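CRISPR-associated protein, Cse1 family (Acidimicrobium ferrooxidans, PDB 4H3T) probably serves as the large Cse1 subunit of a type I-E CRISPR Cascade complex, which in its relatives helps recognise invading DNA. Local coordinates at residues E7-E15 against F95-F105; F111-P119 against T259-F268. The protein carries 1 engineered substitution. All blocks are in the same frame, centred on the assembly; numbering follows the deposited sequence.

Contact 1 (E7-E15 against F95-F105); sequences EMHFDLSSE and FARWRHRFDLF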
loop_
_atom_site.group_PDB
_atom_site.type_symbol
_atom_site.label_atom_id
_atom_site.label_comp_id
_atom_site.label_asym_id
_atom_site.label_seq_id
_atom_site.Cartn_x
_atom_site.Cartn_y
_atom_site.Cartn_z
ATOM N N GLU A 7 22.678 29.558 -13.863
ATOM C CA GLU A 7 22.636 28.217 -13.297
ATOM C C GLU A 7 21.199 27.748 -13.137
ATOM O O GLU A 7 20.309 28.535 -12.833
ATOM C CB GLU A 7 23.325 28.202 -11.931
ATOM C CG GLU A 7 24.826 28.435 -11.970
ATOM C CD GLU A 7 25.431 28.785 -10.623
ATOM O OE1 GLU A 7 24.789 28.517 -9.578
ATOM O OE2 GLU A 7 26.527 29.390 -10.619
HETATM N N MSE A 8 20.970 26.475 -13.373
HETATM C CA MSE A 8 19.682 25.851 -13.137
HETATM C C MSE A 8 19.611 25.305 -11.687
HETATM O O MSE A 8 20.507 24.595 -11.244
HETATM C CB MSE A 8 19.459 24.702 -14.131
HETATM C CG MSE A 8 19.412 25.206 -15.561
HETATM SE SE MSE A 8 19.193 23.731 -16.750
HETATM C CE MSE A 8 20.984 23.103 -16.775
ATOM N N HIS A 9 18.572 25.707 -10.969
ATOM C CA HIS A 9 18.278 25.332 -9.606
ATOM C C HIS A 9 16.798 25.049 -9.438
ATOM O O HIS A 9 15.976 25.651 -10.135
ATOM C CB HIS A 9 18.679 26.467 -8.651
ATOM C CG HIS A 9 20.150 26.730 -8.643
ATOM N ND1 HIS A 9 21.062 25.745 -8.277
ATOM C CD2 HIS A 9 20.833 27.835 -9.018
ATOM C CE1 HIS A 9 22.260 26.301 -8.394
ATOM N NE2 HIS A 9 22.176 27.540 -8.869
ATOM N N PHE A 10 16.464 24.127 -8.519
ATOM C CA PHE A 10 15.066 23.820 -8.138
ATOM C C PHE A 10 15.103 23.294 -6.712
ATOM O O PHE A 10 15.343 22.108 -6.453
ATOM C CB PHE A 10 14.379 22.872 -9.137
ATOM C CG PHE A 10 12.893 22.729 -8.924
ATOM C CD1 PHE A 10 12.009 23.712 -9.373
ATOM C CD2 PHE A 10 12.372 21.641 -8.227
ATOM C CE1 PHE A 10 10.638 23.561 -9.191
ATOM C CE2 PHE A 10 10.997 21.491 -8.060
ATOM C CZ PHE A 10 10.147 22.469 -8.501
ATOM N N ASP A 11 14.938 24.222 -5.781
ATOM C CA ASP A 11 15.031 23.959 -4.347
ATOM C C ASP A 11 13.700 23.355 -3.877
ATOM O O ASP A 11 12.689 24.050 -3.765
ATOM C CB ASP A 11 15.404 25.262 -3.585
ATOM C CG ASP A 11 15.548 25.146 -2.059
ATOM O OD1 ASP A 11 15.175 24.124 -1.504
ATOM O OD2 ASP A 11 15.989 26.093 -1.445
ATOM N N LEU A 12 13.747 22.082 -3.533
ATOM C CA LEU A 12 12.571 21.310 -3.106
ATOM C C LEU A 12 12.035 21.757 -1.757
ATOM O O LEU A 12 10.891 21.431 -1.399
ATOM C CB LEU A 12 12.919 19.814 -3.084
ATOM C CG LEU A 12 13.344 19.169 -4.406
ATOM C CD1 LEU A 12 13.756 17.725 -4.160
ATOM C CD2 LEU A 12 12.257 19.276 -5.442
ATOM N N SER A 13 12.821 22.482 -0.987
ATOM C CA SER A 13 12.289 23.023 0.264
ATOM C C SER A 13 11.422 24.273 0.041
ATOM O O SER A 13 10.662 24.612 0.933
ATOM C CB SER A 13 13.409 23.365 1.243
ATOM O OG SER A 13 14.089 24.569 0.913
ATOM N N SER A 14 11.580 25.012 -1.095
ATOM C CA SER A 14 10.864 26.272 -1.294
ATOM C C SER A 14 10.070 26.362 -2.608
ATOM O O SER A 14 9.222 27.235 -2.726
ATOM C CB SER A 14 11.844 27.450 -1.204
ATOM O OG SER A 14 12.938 27.242 -2.085
ATOM N N GLU A 15 10.248 25.441 -3.531
ATOM C CA GLU A 15 9.473 25.404 -4.795
ATOM C C GLU A 15 8.315 24.455 -4.689
ATOM O O GLU A 15 8.457 23.412 -4.054
ATOM C CB GLU A 15 10.339 24.902 -5.970
ATOM C CG GLU A 15 11.542 25.759 -6.200
ATOM C CD GLU A 15 11.349 26.969 -7.075
ATOM O OE1 GLU A 15 10.207 27.466 -7.221
ATOM O OE2 GLU A 15 12.372 27.418 -7.630
ATOM N N PHE A 95 15.574 23.580 7.479
ATOM C CA PHE A 95 15.817 23.862 6.048
ATOM C C PHE A 95 16.903 24.904 5.840
ATOM O O PHE A 95 17.601 24.799 4.832
ATOM C CB PHE A 95 14.526 24.246 5.305
ATOM C CG PHE A 95 13.638 23.062 5.059
ATOM C CD1 PHE A 95 14.105 21.958 4.353
ATOM C CD2 PHE A 95 12.353 23.010 5.590
ATOM C CE1 PHE A 95 13.285 20.870 4.119
ATOM C CE2 PHE A 95 11.549 21.874 5.403
ATOM C CZ PHE A 95 12.050 20.794 4.726
ATOM N N ALA A 96 17.179 25.803 6.801
ATOM C CA ALA A 96 18.337 26.712 6.658
ATOM C C ALA A 96 19.612 25.857 6.710
ATOM O O ALA A 96 20.486 26.038 5.881
ATOM C CB ALA A 96 18.351 27.786 7.757
ATOM N N ARG A 97 19.682 24.863 7.621
ATOM C CA ARG A 97 20.862 23.984 7.713
ATOM C C ARG A 97 21.043 23.064 6.492
ATOM O O ARG A 97 22.168 22.835 6.093
ATOM C CB ARG A 97 20.789 23.108 8.991
ATOM C CG ARG A 97 21.831 21.984 9.175
ATOM C CD ARG A 97 23.193 22.459 9.641
ATOM N NE ARG A 97 24.155 21.366 9.855
ATOM C CZ ARG A 97 24.877 20.754 8.908
ATOM N NH1 ARG A 97 24.739 21.088 7.627
ATOM N NH2 ARG A 97 25.728 19.790 9.234
ATOM N N TRP A 98 19.973 22.517 5.925
ATOM C CA TRP A 98 20.110 21.470 4.923
ATOM C C TRP A 98 19.667 21.815 3.532
ATOM O O TRP A 98 19.781 20.942 2.637
ATOM C CB TRP A 98 19.290 20.264 5.411
ATOM C CG TRP A 98 19.900 19.640 6.637
ATOM C CD1 TRP A 98 19.480 19.769 7.925
ATOM C CD2 TRP A 98 21.147 18.948 6.689
ATOM N NE1 TRP A 98 20.353 19.139 8.775
ATOM C CE2 TRP A 98 21.391 18.623 8.043
ATOM C CE3 TRP A 98 22.092 18.579 5.718
ATOM C CZ2 TRP A 98 22.526 17.921 8.448
ATOM C CZ3 TRP A 98 23.222 17.894 6.121
ATOM C CH2 TRP A 98 23.423 17.549 7.465
ATOM N N ARG A 99 19.214 23.031 3.283
ATOM C CA ARG A 99 18.694 23.264 1.932
ATOM C C ARG A 99 19.756 23.184 0.830
ATOM O O ARG A 99 19.366 22.896 -0.290
ATOM C CB ARG A 99 17.893 24.526 1.800
ATOM C CG ARG A 99 18.678 25.761 1.786
ATOM C CD ARG A 99 17.786 26.955 2.072
ATOM N NE ARG A 99 16.768 27.179 1.038
ATOM C CZ ARG A 99 15.909 28.203 1.024
ATOM N NH1 ARG A 99 15.907 29.097 2.008
ATOM N NH2 ARG A 99 15.044 28.340 0.026
ATOM N N HIS A 100 21.063 23.231 1.152
ATOM C CA HIS A 100 22.120 22.987 0.150
ATOM C C HIS A 100 22.054 21.509 -0.375
ATOM O O HIS A 100 22.673 21.158 -1.387
ATOM C CB HIS A 100 23.511 23.303 0.752
ATOM C CG HIS A 100 23.935 22.345 1.844
ATOM N ND1 HIS A 100 23.417 22.439 3.141
ATOM C CD2 HIS A 100 24.862 21.352 1.819
ATOM C CE1 HIS A 100 23.996 21.470 3.843
ATOM N NE2 HIS A 100 24.853 20.766 3.087
ATOM N N ARG A 101 21.272 20.666 0.292
ATOM C CA ARG A 101 21.066 19.271 -0.105
ATOM C C ARG A 101 19.711 19.000 -0.749
ATOM O O ARG A 101 19.508 17.860 -1.196
ATOM C CB ARG A 101 21.262 18.357 1.103
ATOM C CG ARG A 101 22.671 18.426 1.703
ATOM C CD ARG A 101 23.779 17.909 0.760
ATOM N NE ARG A 101 23.587 16.480 0.402
ATOM C CZ ARG A 101 24.130 15.437 1.017
ATOM N NH1 ARG A 101 24.933 15.613 2.077
ATOM N NH2 ARG A 101 23.862 14.207 0.603
ATOM N N PHE A 102 18.821 20.018 -0.846
ATOM C CA PHE A 102 17.497 19.888 -1.442
ATOM C C PHE A 102 17.384 20.491 -2.835
ATOM O O PHE A 102 16.277 20.613 -3.335
ATOM C CB PHE A 102 16.445 20.516 -0.530
ATOM C CG PHE A 102 16.137 19.592 0.616
ATOM C CD1 PHE A 102 15.240 18.548 0.464
ATOM C CD2 PHE A 102 16.751 19.766 1.850
ATOM C CE1 PHE A 102 15.001 17.665 1.504
ATOM C CE2 PHE A 102 16.534 18.871 2.886
ATOM C CZ PHE A 102 15.634 17.841 2.717
ATOM N N ASP A 103 18.494 20.790 -3.486
ATOM C CA ASP A 103 18.460 21.323 -4.854
ATOM C C ASP A 103 18.488 20.117 -5.829
ATOM O O ASP A 103 19.457 19.349 -5.917
ATOM C CB ASP A 103 19.592 22.367 -5.064
ATOM C CG ASP A 103 19.698 23.022 -6.458
ATOM O OD1 ASP A 103 18.790 22.820 -7.296
ATOM O OD2 ASP A 103 20.703 23.693 -6.713
ATOM N N LEU A 104 17.406 19.989 -6.607
ATOM C CA LEU A 104 17.291 18.936 -7.611
ATOM C C LEU A 104 18.397 19.001 -8.693
ATOM O O LEU A 104 18.748 17.972 -9.260
ATOM C CB LEU A 104 15.913 19.046 -8.307
ATOM C CG LEU A 104 15.407 17.806 -9.036
ATOM C CD1 LEU A 104 15.122 16.665 -8.071
ATOM C CD2 LEU A 104 14.161 18.144 -9.859
ATOM N N PHE A 105 18.903 20.204 -9.004
ATOM C CA PHE A 105 19.924 20.388 -10.030
ATOM C C PHE A 105 21.242 20.912 -9.475
ATOM O O PHE A 105 22.028 21.466 -10.228
ATOM C CB PHE A 105 19.394 21.307 -11.142
ATOM C CG PHE A 105 18.032 20.896 -11.668
ATOM C CD1 PHE A 105 17.780 19.585 -12.052
ATOM C CD2 PHE A 105 16.996 21.815 -11.744
ATOM C CE1 PHE A 105 16.528 19.213 -12.566
ATOM C CE2 PHE A 105 15.773 21.469 -12.321
ATOM C CZ PHE A 105 15.538 20.169 -12.715
HETATM O O HOH W 1 23.051 23.897 -11.059
#

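Contact 2 (F111-P119 against T259-F268); sequences FFQVADLEP and TWQGRRIRLF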
loop_
_atom_site.group_PDB
_atom_site.type_symbol
_atom_site.label_atom_id
_atom_site.label_comp_id
_atom_site.label_asym_id
_atom_site.label_seq_id
_atom_site.Cartn_x
_atom_site.Cartn_y
_atom_site.Cartn_z
ATOM N N PHE A 111 19.727 16.393 -5.335
ATOM C CA PHE A 111 18.846 15.644 -4.445
ATOM C C PHE A 111 18.501 14.261 -5.006
ATOM O O PHE A 111 18.025 14.164 -6.132
ATOM C CB PHE A 111 17.552 16.430 -4.208
ATOM C CG PHE A 111 16.575 15.725 -3.289
ATOM C CD1 PHE A 111 16.714 15.805 -1.925
ATOM C CD2 PHE A 111 15.513 14.991 -3.804
ATOM C CE1 PHE A 111 15.823 15.149 -1.078
ATOM C CE2 PHE A 111 14.589 14.378 -2.948
ATOM C CZ PHE A 111 14.756 14.469 -1.592
ATOM N N PHE A 112 18.755 13.201 -4.223
ATOM C CA PHE A 112 18.479 11.806 -4.549
ATOM C C PHE A 112 19.169 11.363 -5.835
ATOM O O PHE A 112 18.752 10.377 -6.511
ATOM C CB PHE A 112 16.948 11.567 -4.587
ATOM C CG PHE A 112 16.287 11.213 -3.278
ATOM C CD1 PHE A 112 16.802 11.662 -2.063
ATOM C CD2 PHE A 112 15.191 10.357 -3.246
ATOM C CE1 PHE A 112 16.226 11.250 -0.852
ATOM C CE2 PHE A 112 14.594 10.003 -2.042
ATOM C CZ PHE A 112 15.059 10.525 -0.858
ATOM N N GLN A 113 20.308 12.063 -6.176
ATOM C CA GLN A 113 21.042 11.787 -7.398
ATOM C C GLN A 113 22.514 11.651 -7.137
ATOM O O GLN A 113 23.004 11.998 -6.054
ATOM C CB GLN A 113 20.779 12.901 -8.422
ATOM C CG GLN A 113 19.347 12.947 -8.941
ATOM C CD GLN A 113 19.100 14.272 -9.551
ATOM O OE1 GLN A 113 19.577 14.559 -10.654
ATOM N NE2 GLN A 113 18.591 15.194 -8.769
ATOM N N VAL A 114 23.225 11.209 -8.183
ATOM C CA VAL A 114 24.699 11.103 -8.247
ATOM C C VAL A 114 25.143 12.116 -9.280
ATOM O O VAL A 114 24.860 11.952 -10.468
ATOM C CB VAL A 114 25.159 9.685 -8.602
ATOM C CG1 VAL A 114 26.690 9.643 -8.689
ATOM C CG2 VAL A 114 24.611 8.677 -7.585
ATOM N N ALA A 115 25.858 13.154 -8.845
ATOM C CA ALA A 115 26.221 14.267 -9.710
ATOM C C ALA A 115 27.031 13.893 -10.961
ATOM O O ALA A 115 26.891 14.547 -12.015
ATOM C CB ALA A 115 27.043 15.266 -8.925
ATOM N N ASP A 116 27.972 12.975 -10.818
ATOM C CA ASP A 116 28.863 12.659 -11.955
ATOM C C ASP A 116 28.484 11.336 -12.583
ATOM O O ASP A 116 29.327 10.723 -13.189
ATOM C CB ASP A 116 30.324 12.595 -11.418
ATOM C CG ASP A 116 30.793 13.920 -10.830
ATOM O OD1 ASP A 116 30.718 14.961 -11.555
ATOM O OD2 ASP A 116 31.198 13.931 -9.640
ATOM N N LEU A 117 27.294 10.823 -12.336
ATOM C CA LEU A 117 26.907 9.518 -12.892
ATOM C C LEU A 117 27.030 9.473 -14.420
ATOM O O LEU A 117 26.539 10.353 -15.097
ATOM C CB LEU A 117 25.492 9.158 -12.533
ATOM C CG LEU A 117 25.124 7.639 -12.548
ATOM C CD1 LEU A 117 25.901 6.851 -11.502
ATOM C CD2 LEU A 117 23.642 7.468 -12.275
ATOM N N GLU A 118 27.649 8.445 -14.938
ATOM C CA GLU A 118 27.817 8.239 -16.367
ATOM C C GLU A 118 27.540 6.790 -16.750
ATOM O O GLU A 118 27.818 5.895 -15.974
ATOM C CB GLU A 118 29.249 8.590 -16.824
ATOM C CG GLU A 118 29.563 10.077 -16.706
ATOM C CD GLU A 118 30.979 10.428 -17.125
ATOM O OE1 GLU A 118 31.880 9.572 -16.963
ATOM O OE2 GLU A 118 31.195 11.565 -17.602
ATOM N N PRO A 119 27.053 6.536 -17.981
ATOM C CA PRO A 119 26.895 5.135 -18.423
ATOM C C PRO A 119 28.238 4.419 -18.595
ATOM O O PRO A 119 29.231 5.034 -18.947
ATOM C CB PRO A 119 26.136 5.270 -19.747
ATOM C CG PRO A 119 26.359 6.653 -20.211
ATOM C CD PRO A 119 26.726 7.505 -19.049
ATOM N N THR A 259 14.283 6.970 3.174
ATOM C CA THR A 259 14.914 7.745 2.127
ATOM C C THR A 259 15.943 6.909 1.378
ATOM O O THR A 259 16.870 7.450 0.790
ATOM C CB THR A 259 15.556 8.962 2.776
ATOM O OG1 THR A 259 16.585 8.562 3.707
ATOM C CG2 THR A 259 14.541 9.839 3.466
ATOM N N TRP A 260 15.760 5.590 1.371
ATOM C CA TRP A 260 16.750 4.660 0.856
ATOM C C TRP A 260 17.100 4.919 -0.591
ATOM O O TRP A 260 16.209 4.987 -1.435
ATOM C CB TRP A 260 16.213 3.209 1.000
ATOM C CG TRP A 260 17.258 2.160 0.887
ATOM C CD1 TRP A 260 17.473 1.321 -0.163
ATOM C CD2 TRP A 260 18.190 1.788 1.902
ATOM N NE1 TRP A 260 18.466 0.427 0.148
ATOM C CE2 TRP A 260 18.923 0.687 1.414
ATOM C CE3 TRP A 260 18.409 2.205 3.216
ATOM C CZ2 TRP A 260 19.834 -0.009 2.208
ATOM C CZ3 TRP A 260 19.305 1.505 4.000
ATOM C CH2 TRP A 260 20.031 0.434 3.484
ATOM N N GLN A 261 18.377 5.048 -0.869
ATOM C CA GLN A 261 18.879 5.164 -2.229
ATOM C C GLN A 261 18.985 3.777 -2.815
ATOM O O GLN A 261 20.086 3.235 -3.040
ATOM C CB GLN A 261 20.208 5.939 -2.241
ATOM C CG GLN A 261 20.107 7.304 -1.568
ATOM C CD GLN A 261 19.202 8.242 -2.315
ATOM O OE1 GLN A 261 19.577 8.816 -3.321
ATOM N NE2 GLN A 261 17.983 8.358 -1.871
ATOM N N GLY A 262 17.825 3.279 -3.253
ATOM C CA GLY A 262 17.712 1.971 -3.891
ATOM C C GLY A 262 18.180 1.949 -5.328
ATOM O O GLY A 262 18.364 0.877 -5.903
ATOM N N ARG A 263 18.335 3.130 -5.927
ATOM C CA ARG A 263 18.842 3.305 -7.282
ATOM C C ARG A 263 19.984 4.354 -7.269
ATOM O O ARG A 263 20.352 4.880 -6.212
ATOM C CB ARG A 263 17.685 3.723 -8.240
ATOM C CG ARG A 263 16.553 2.647 -8.372
ATOM C CD ARG A 263 17.046 1.518 -9.175
ATOM N NE ARG A 263 16.063 0.435 -9.374
ATOM C CZ ARG A 263 15.892 -0.631 -8.591
ATOM N NH1 ARG A 263 16.568 -0.751 -7.458
ATOM N NH2 ARG A 263 15.038 -1.575 -8.933
ATOM N N ARG A 264 20.636 4.471 -8.405
ATOM C CA ARG A 264 21.613 5.483 -8.733
ATOM C C ARG A 264 21.056 6.197 -9.965
ATOM O O ARG A 264 20.924 5.603 -11.060
ATOM C CB ARG A 264 23.008 4.917 -8.966
ATOM C CG ARG A 264 23.629 4.313 -7.717
ATOM C CD ARG A 264 23.802 5.290 -6.553
ATOM N NE ARG A 264 24.479 4.621 -5.448
ATOM C CZ ARG A 264 23.909 3.996 -4.440
ATOM N NH1 ARG A 264 22.600 4.056 -4.271
ATOM N NH2 ARG A 264 24.658 3.387 -3.520
ATOM N N ILE A 265 20.673 7.442 -9.768
ATOM C CA ILE A 265 19.958 8.201 -10.796
ATOM C C ILE A 265 20.583 9.556 -11.016
ATOM O O ILE A 265 21.029 10.205 -10.085
ATOM C CB ILE A 265 18.456 8.343 -10.388
ATOM C CG1 ILE A 265 17.790 6.939 -10.153
ATOM C CG2 ILE A 265 17.690 9.161 -11.411
ATOM C CD1 ILE A 265 16.354 6.989 -9.718
ATOM N N ARG A 266 20.546 10.000 -12.247
ATOM C CA ARG A 266 20.966 11.347 -12.598
ATOM C C ARG A 266 19.984 11.915 -13.587
ATOM O O ARG A 266 19.721 11.265 -14.634
ATOM C CB ARG A 266 22.394 11.356 -13.181
ATOM C CG ARG A 266 22.869 12.751 -13.597
ATOM C CD ARG A 266 24.327 12.708 -13.984
ATOM N NE ARG A 266 24.755 14.012 -14.473
ATOM C CZ ARG A 266 25.927 14.270 -15.042
ATOM N NH1 ARG A 266 26.802 13.294 -15.248
ATOM N NH2 ARG A 266 26.220 15.506 -15.444
ATOM N N LEU A 267 19.419 13.102 -13.252
ATOM C CA LEU A 267 18.533 13.867 -14.174
ATOM C C LEU A 267 19.417 14.761 -15.025
ATOM O O LEU A 267 20.430 15.246 -14.538
ATOM C CB LEU A 267 17.534 14.744 -13.430
ATOM C CG LEU A 267 16.637 14.078 -12.412
ATOM C CD1 LEU A 267 15.804 15.115 -11.656
ATOM C CD2 LEU A 267 15.718 13.034 -13.016
ATOM N N PHE A 268 19.092 14.945 -16.280
ATOM C CA PHE A 268 19.856 15.851 -17.162
ATOM C C PHE A 268 18.952 17.044 -17.523
ATOM O O PHE A 268 18.264 16.974 -18.524
ATOM C CB PHE A 268 20.304 15.118 -18.406
ATOM C CG PHE A 268 21.335 14.055 -18.090
ATOM C CD1 PHE A 268 22.696 14.381 -17.998
ATOM C CD2 PHE A 268 20.947 12.754 -17.792
ATOM C CE1 PHE A 268 23.657 13.387 -17.767
ATOM C CE2 PHE A 268 21.899 11.774 -17.496
ATOM C CZ PHE A 268 23.248 12.105 -17.446
HETATM O O HOH W 2 20.719 8.449 -6.989
#

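Contact 1 (E7-E15 against F95-F105)
With CG anti to the backbone N in both residues (chi1 about 180° in each), Asp11 and Asp103, the two residues of a single beta bridge, swing their carboxylates so that each ends nearer the other segment. Asp11 OD2 takes both NE and NH2 of Arg99, each at 2.8 Å; the guanidinium comes side-on, with OD2 in its plane, and NE uses the syn lone pair while NH2 arrives from above the carboxylate. The other oxygen, OD1, closes an Asx turn by accepting Ser13 N and also Ser13 OG. An asparagine in place of Asp11 would probably leave the Arg99 guanidinium without its counter-charge, even if the turn survived. Asp103 works in the same way: OD1 receives Phe10 N at 2.9 Å and, on the opposite face, Phe105 N, an Asx turn again, while OD2 meets His9 ND1 at 2.6 Å. The His9 ring is fixed from its far nitrogen as well, NE2 donating in plane to Glu7 OE1. Along the backbone, Leu104 N donates to Phe10 O and Leu12 N to Phe102 O, one bond on each side of the bridged pair in sequence. Phe10 CB also rests against Phe105 CE2 at 3.7 Å. Segment 95-105 runs on from helix 88-98; the apolar side chains Phe10, Leu12, Leu104 and Phe105 lie on helix 157-170, and Phe105 also reaches strands 263-272 and 275-289.

Contact 2 (F111-P119 against T259-F268)
Phe112 turns one ring face to the side-chain amide of Gln261, whose NE2 sits over the ring centre, 3.5 Å from Phe112 CD1, with amide and ring planes 66° apart. The bond from Gln261 NE2 to Thr259 O at 3.0 Å probably holds the amide in this orientation; the opposite ring face is met by Phe111. Further along, Gln113 reaches out with its chain extended beyond CG (chi2 162°), carrying OE1 to Leu267 N at 3.0 Å, the donor standing above the carbonyl plane. Its NE2 is used twice, by Phe111 O and by Leu104 O, so the buried amide ties three pieces of backbone together. Val114 N donates to Ile265 O, and a water joins Phe112 O to Ile265 N. Val114 CG2 packs on Arg264 CD at 3.6 Å. Arg266 is stretched out from CG to NE, alongside the type I turn from Val114 to Leu117. Its NH1 donates to Leu117 O at 3.0 Å, with that oxygen near the guanidinium plane, while Ala115 O lies over one face and Phe268 CE1 over the other, so the flat group is held between them. Leu117 CD2 reaches the backbone at Arg264 O. The arrangement is that of an irregular loop with a type I turn, fastened by one direct backbone bond, a water and side-chain amide and guanidinium groups alongside strand 263-272 of the mixed sheet, which pairs antiparallel with strand 275-289.

How the contacts relate
The two contacts are neighbours, their centres about 16 Å apart, and both are partly buried. Contact 1, at a more exposed side, relies on carboxylates from a bridged pair of loops: one salt bridge to arginine, and hydrogen bonds to histidine and backbone N-H groups. Contact 2 uses neutral amides, carbonyls and one arginine, with more of its touching residues buried, against a strand of the mixed sheet. They join directly where the chain runs from one to the other: Asp103 O probably accepts from Phe111 N, while Leu12 packs on Phe111. Helix 157-170 serves both, with Leu164 touched by Leu104, Phe112, Gln113 and Ile265.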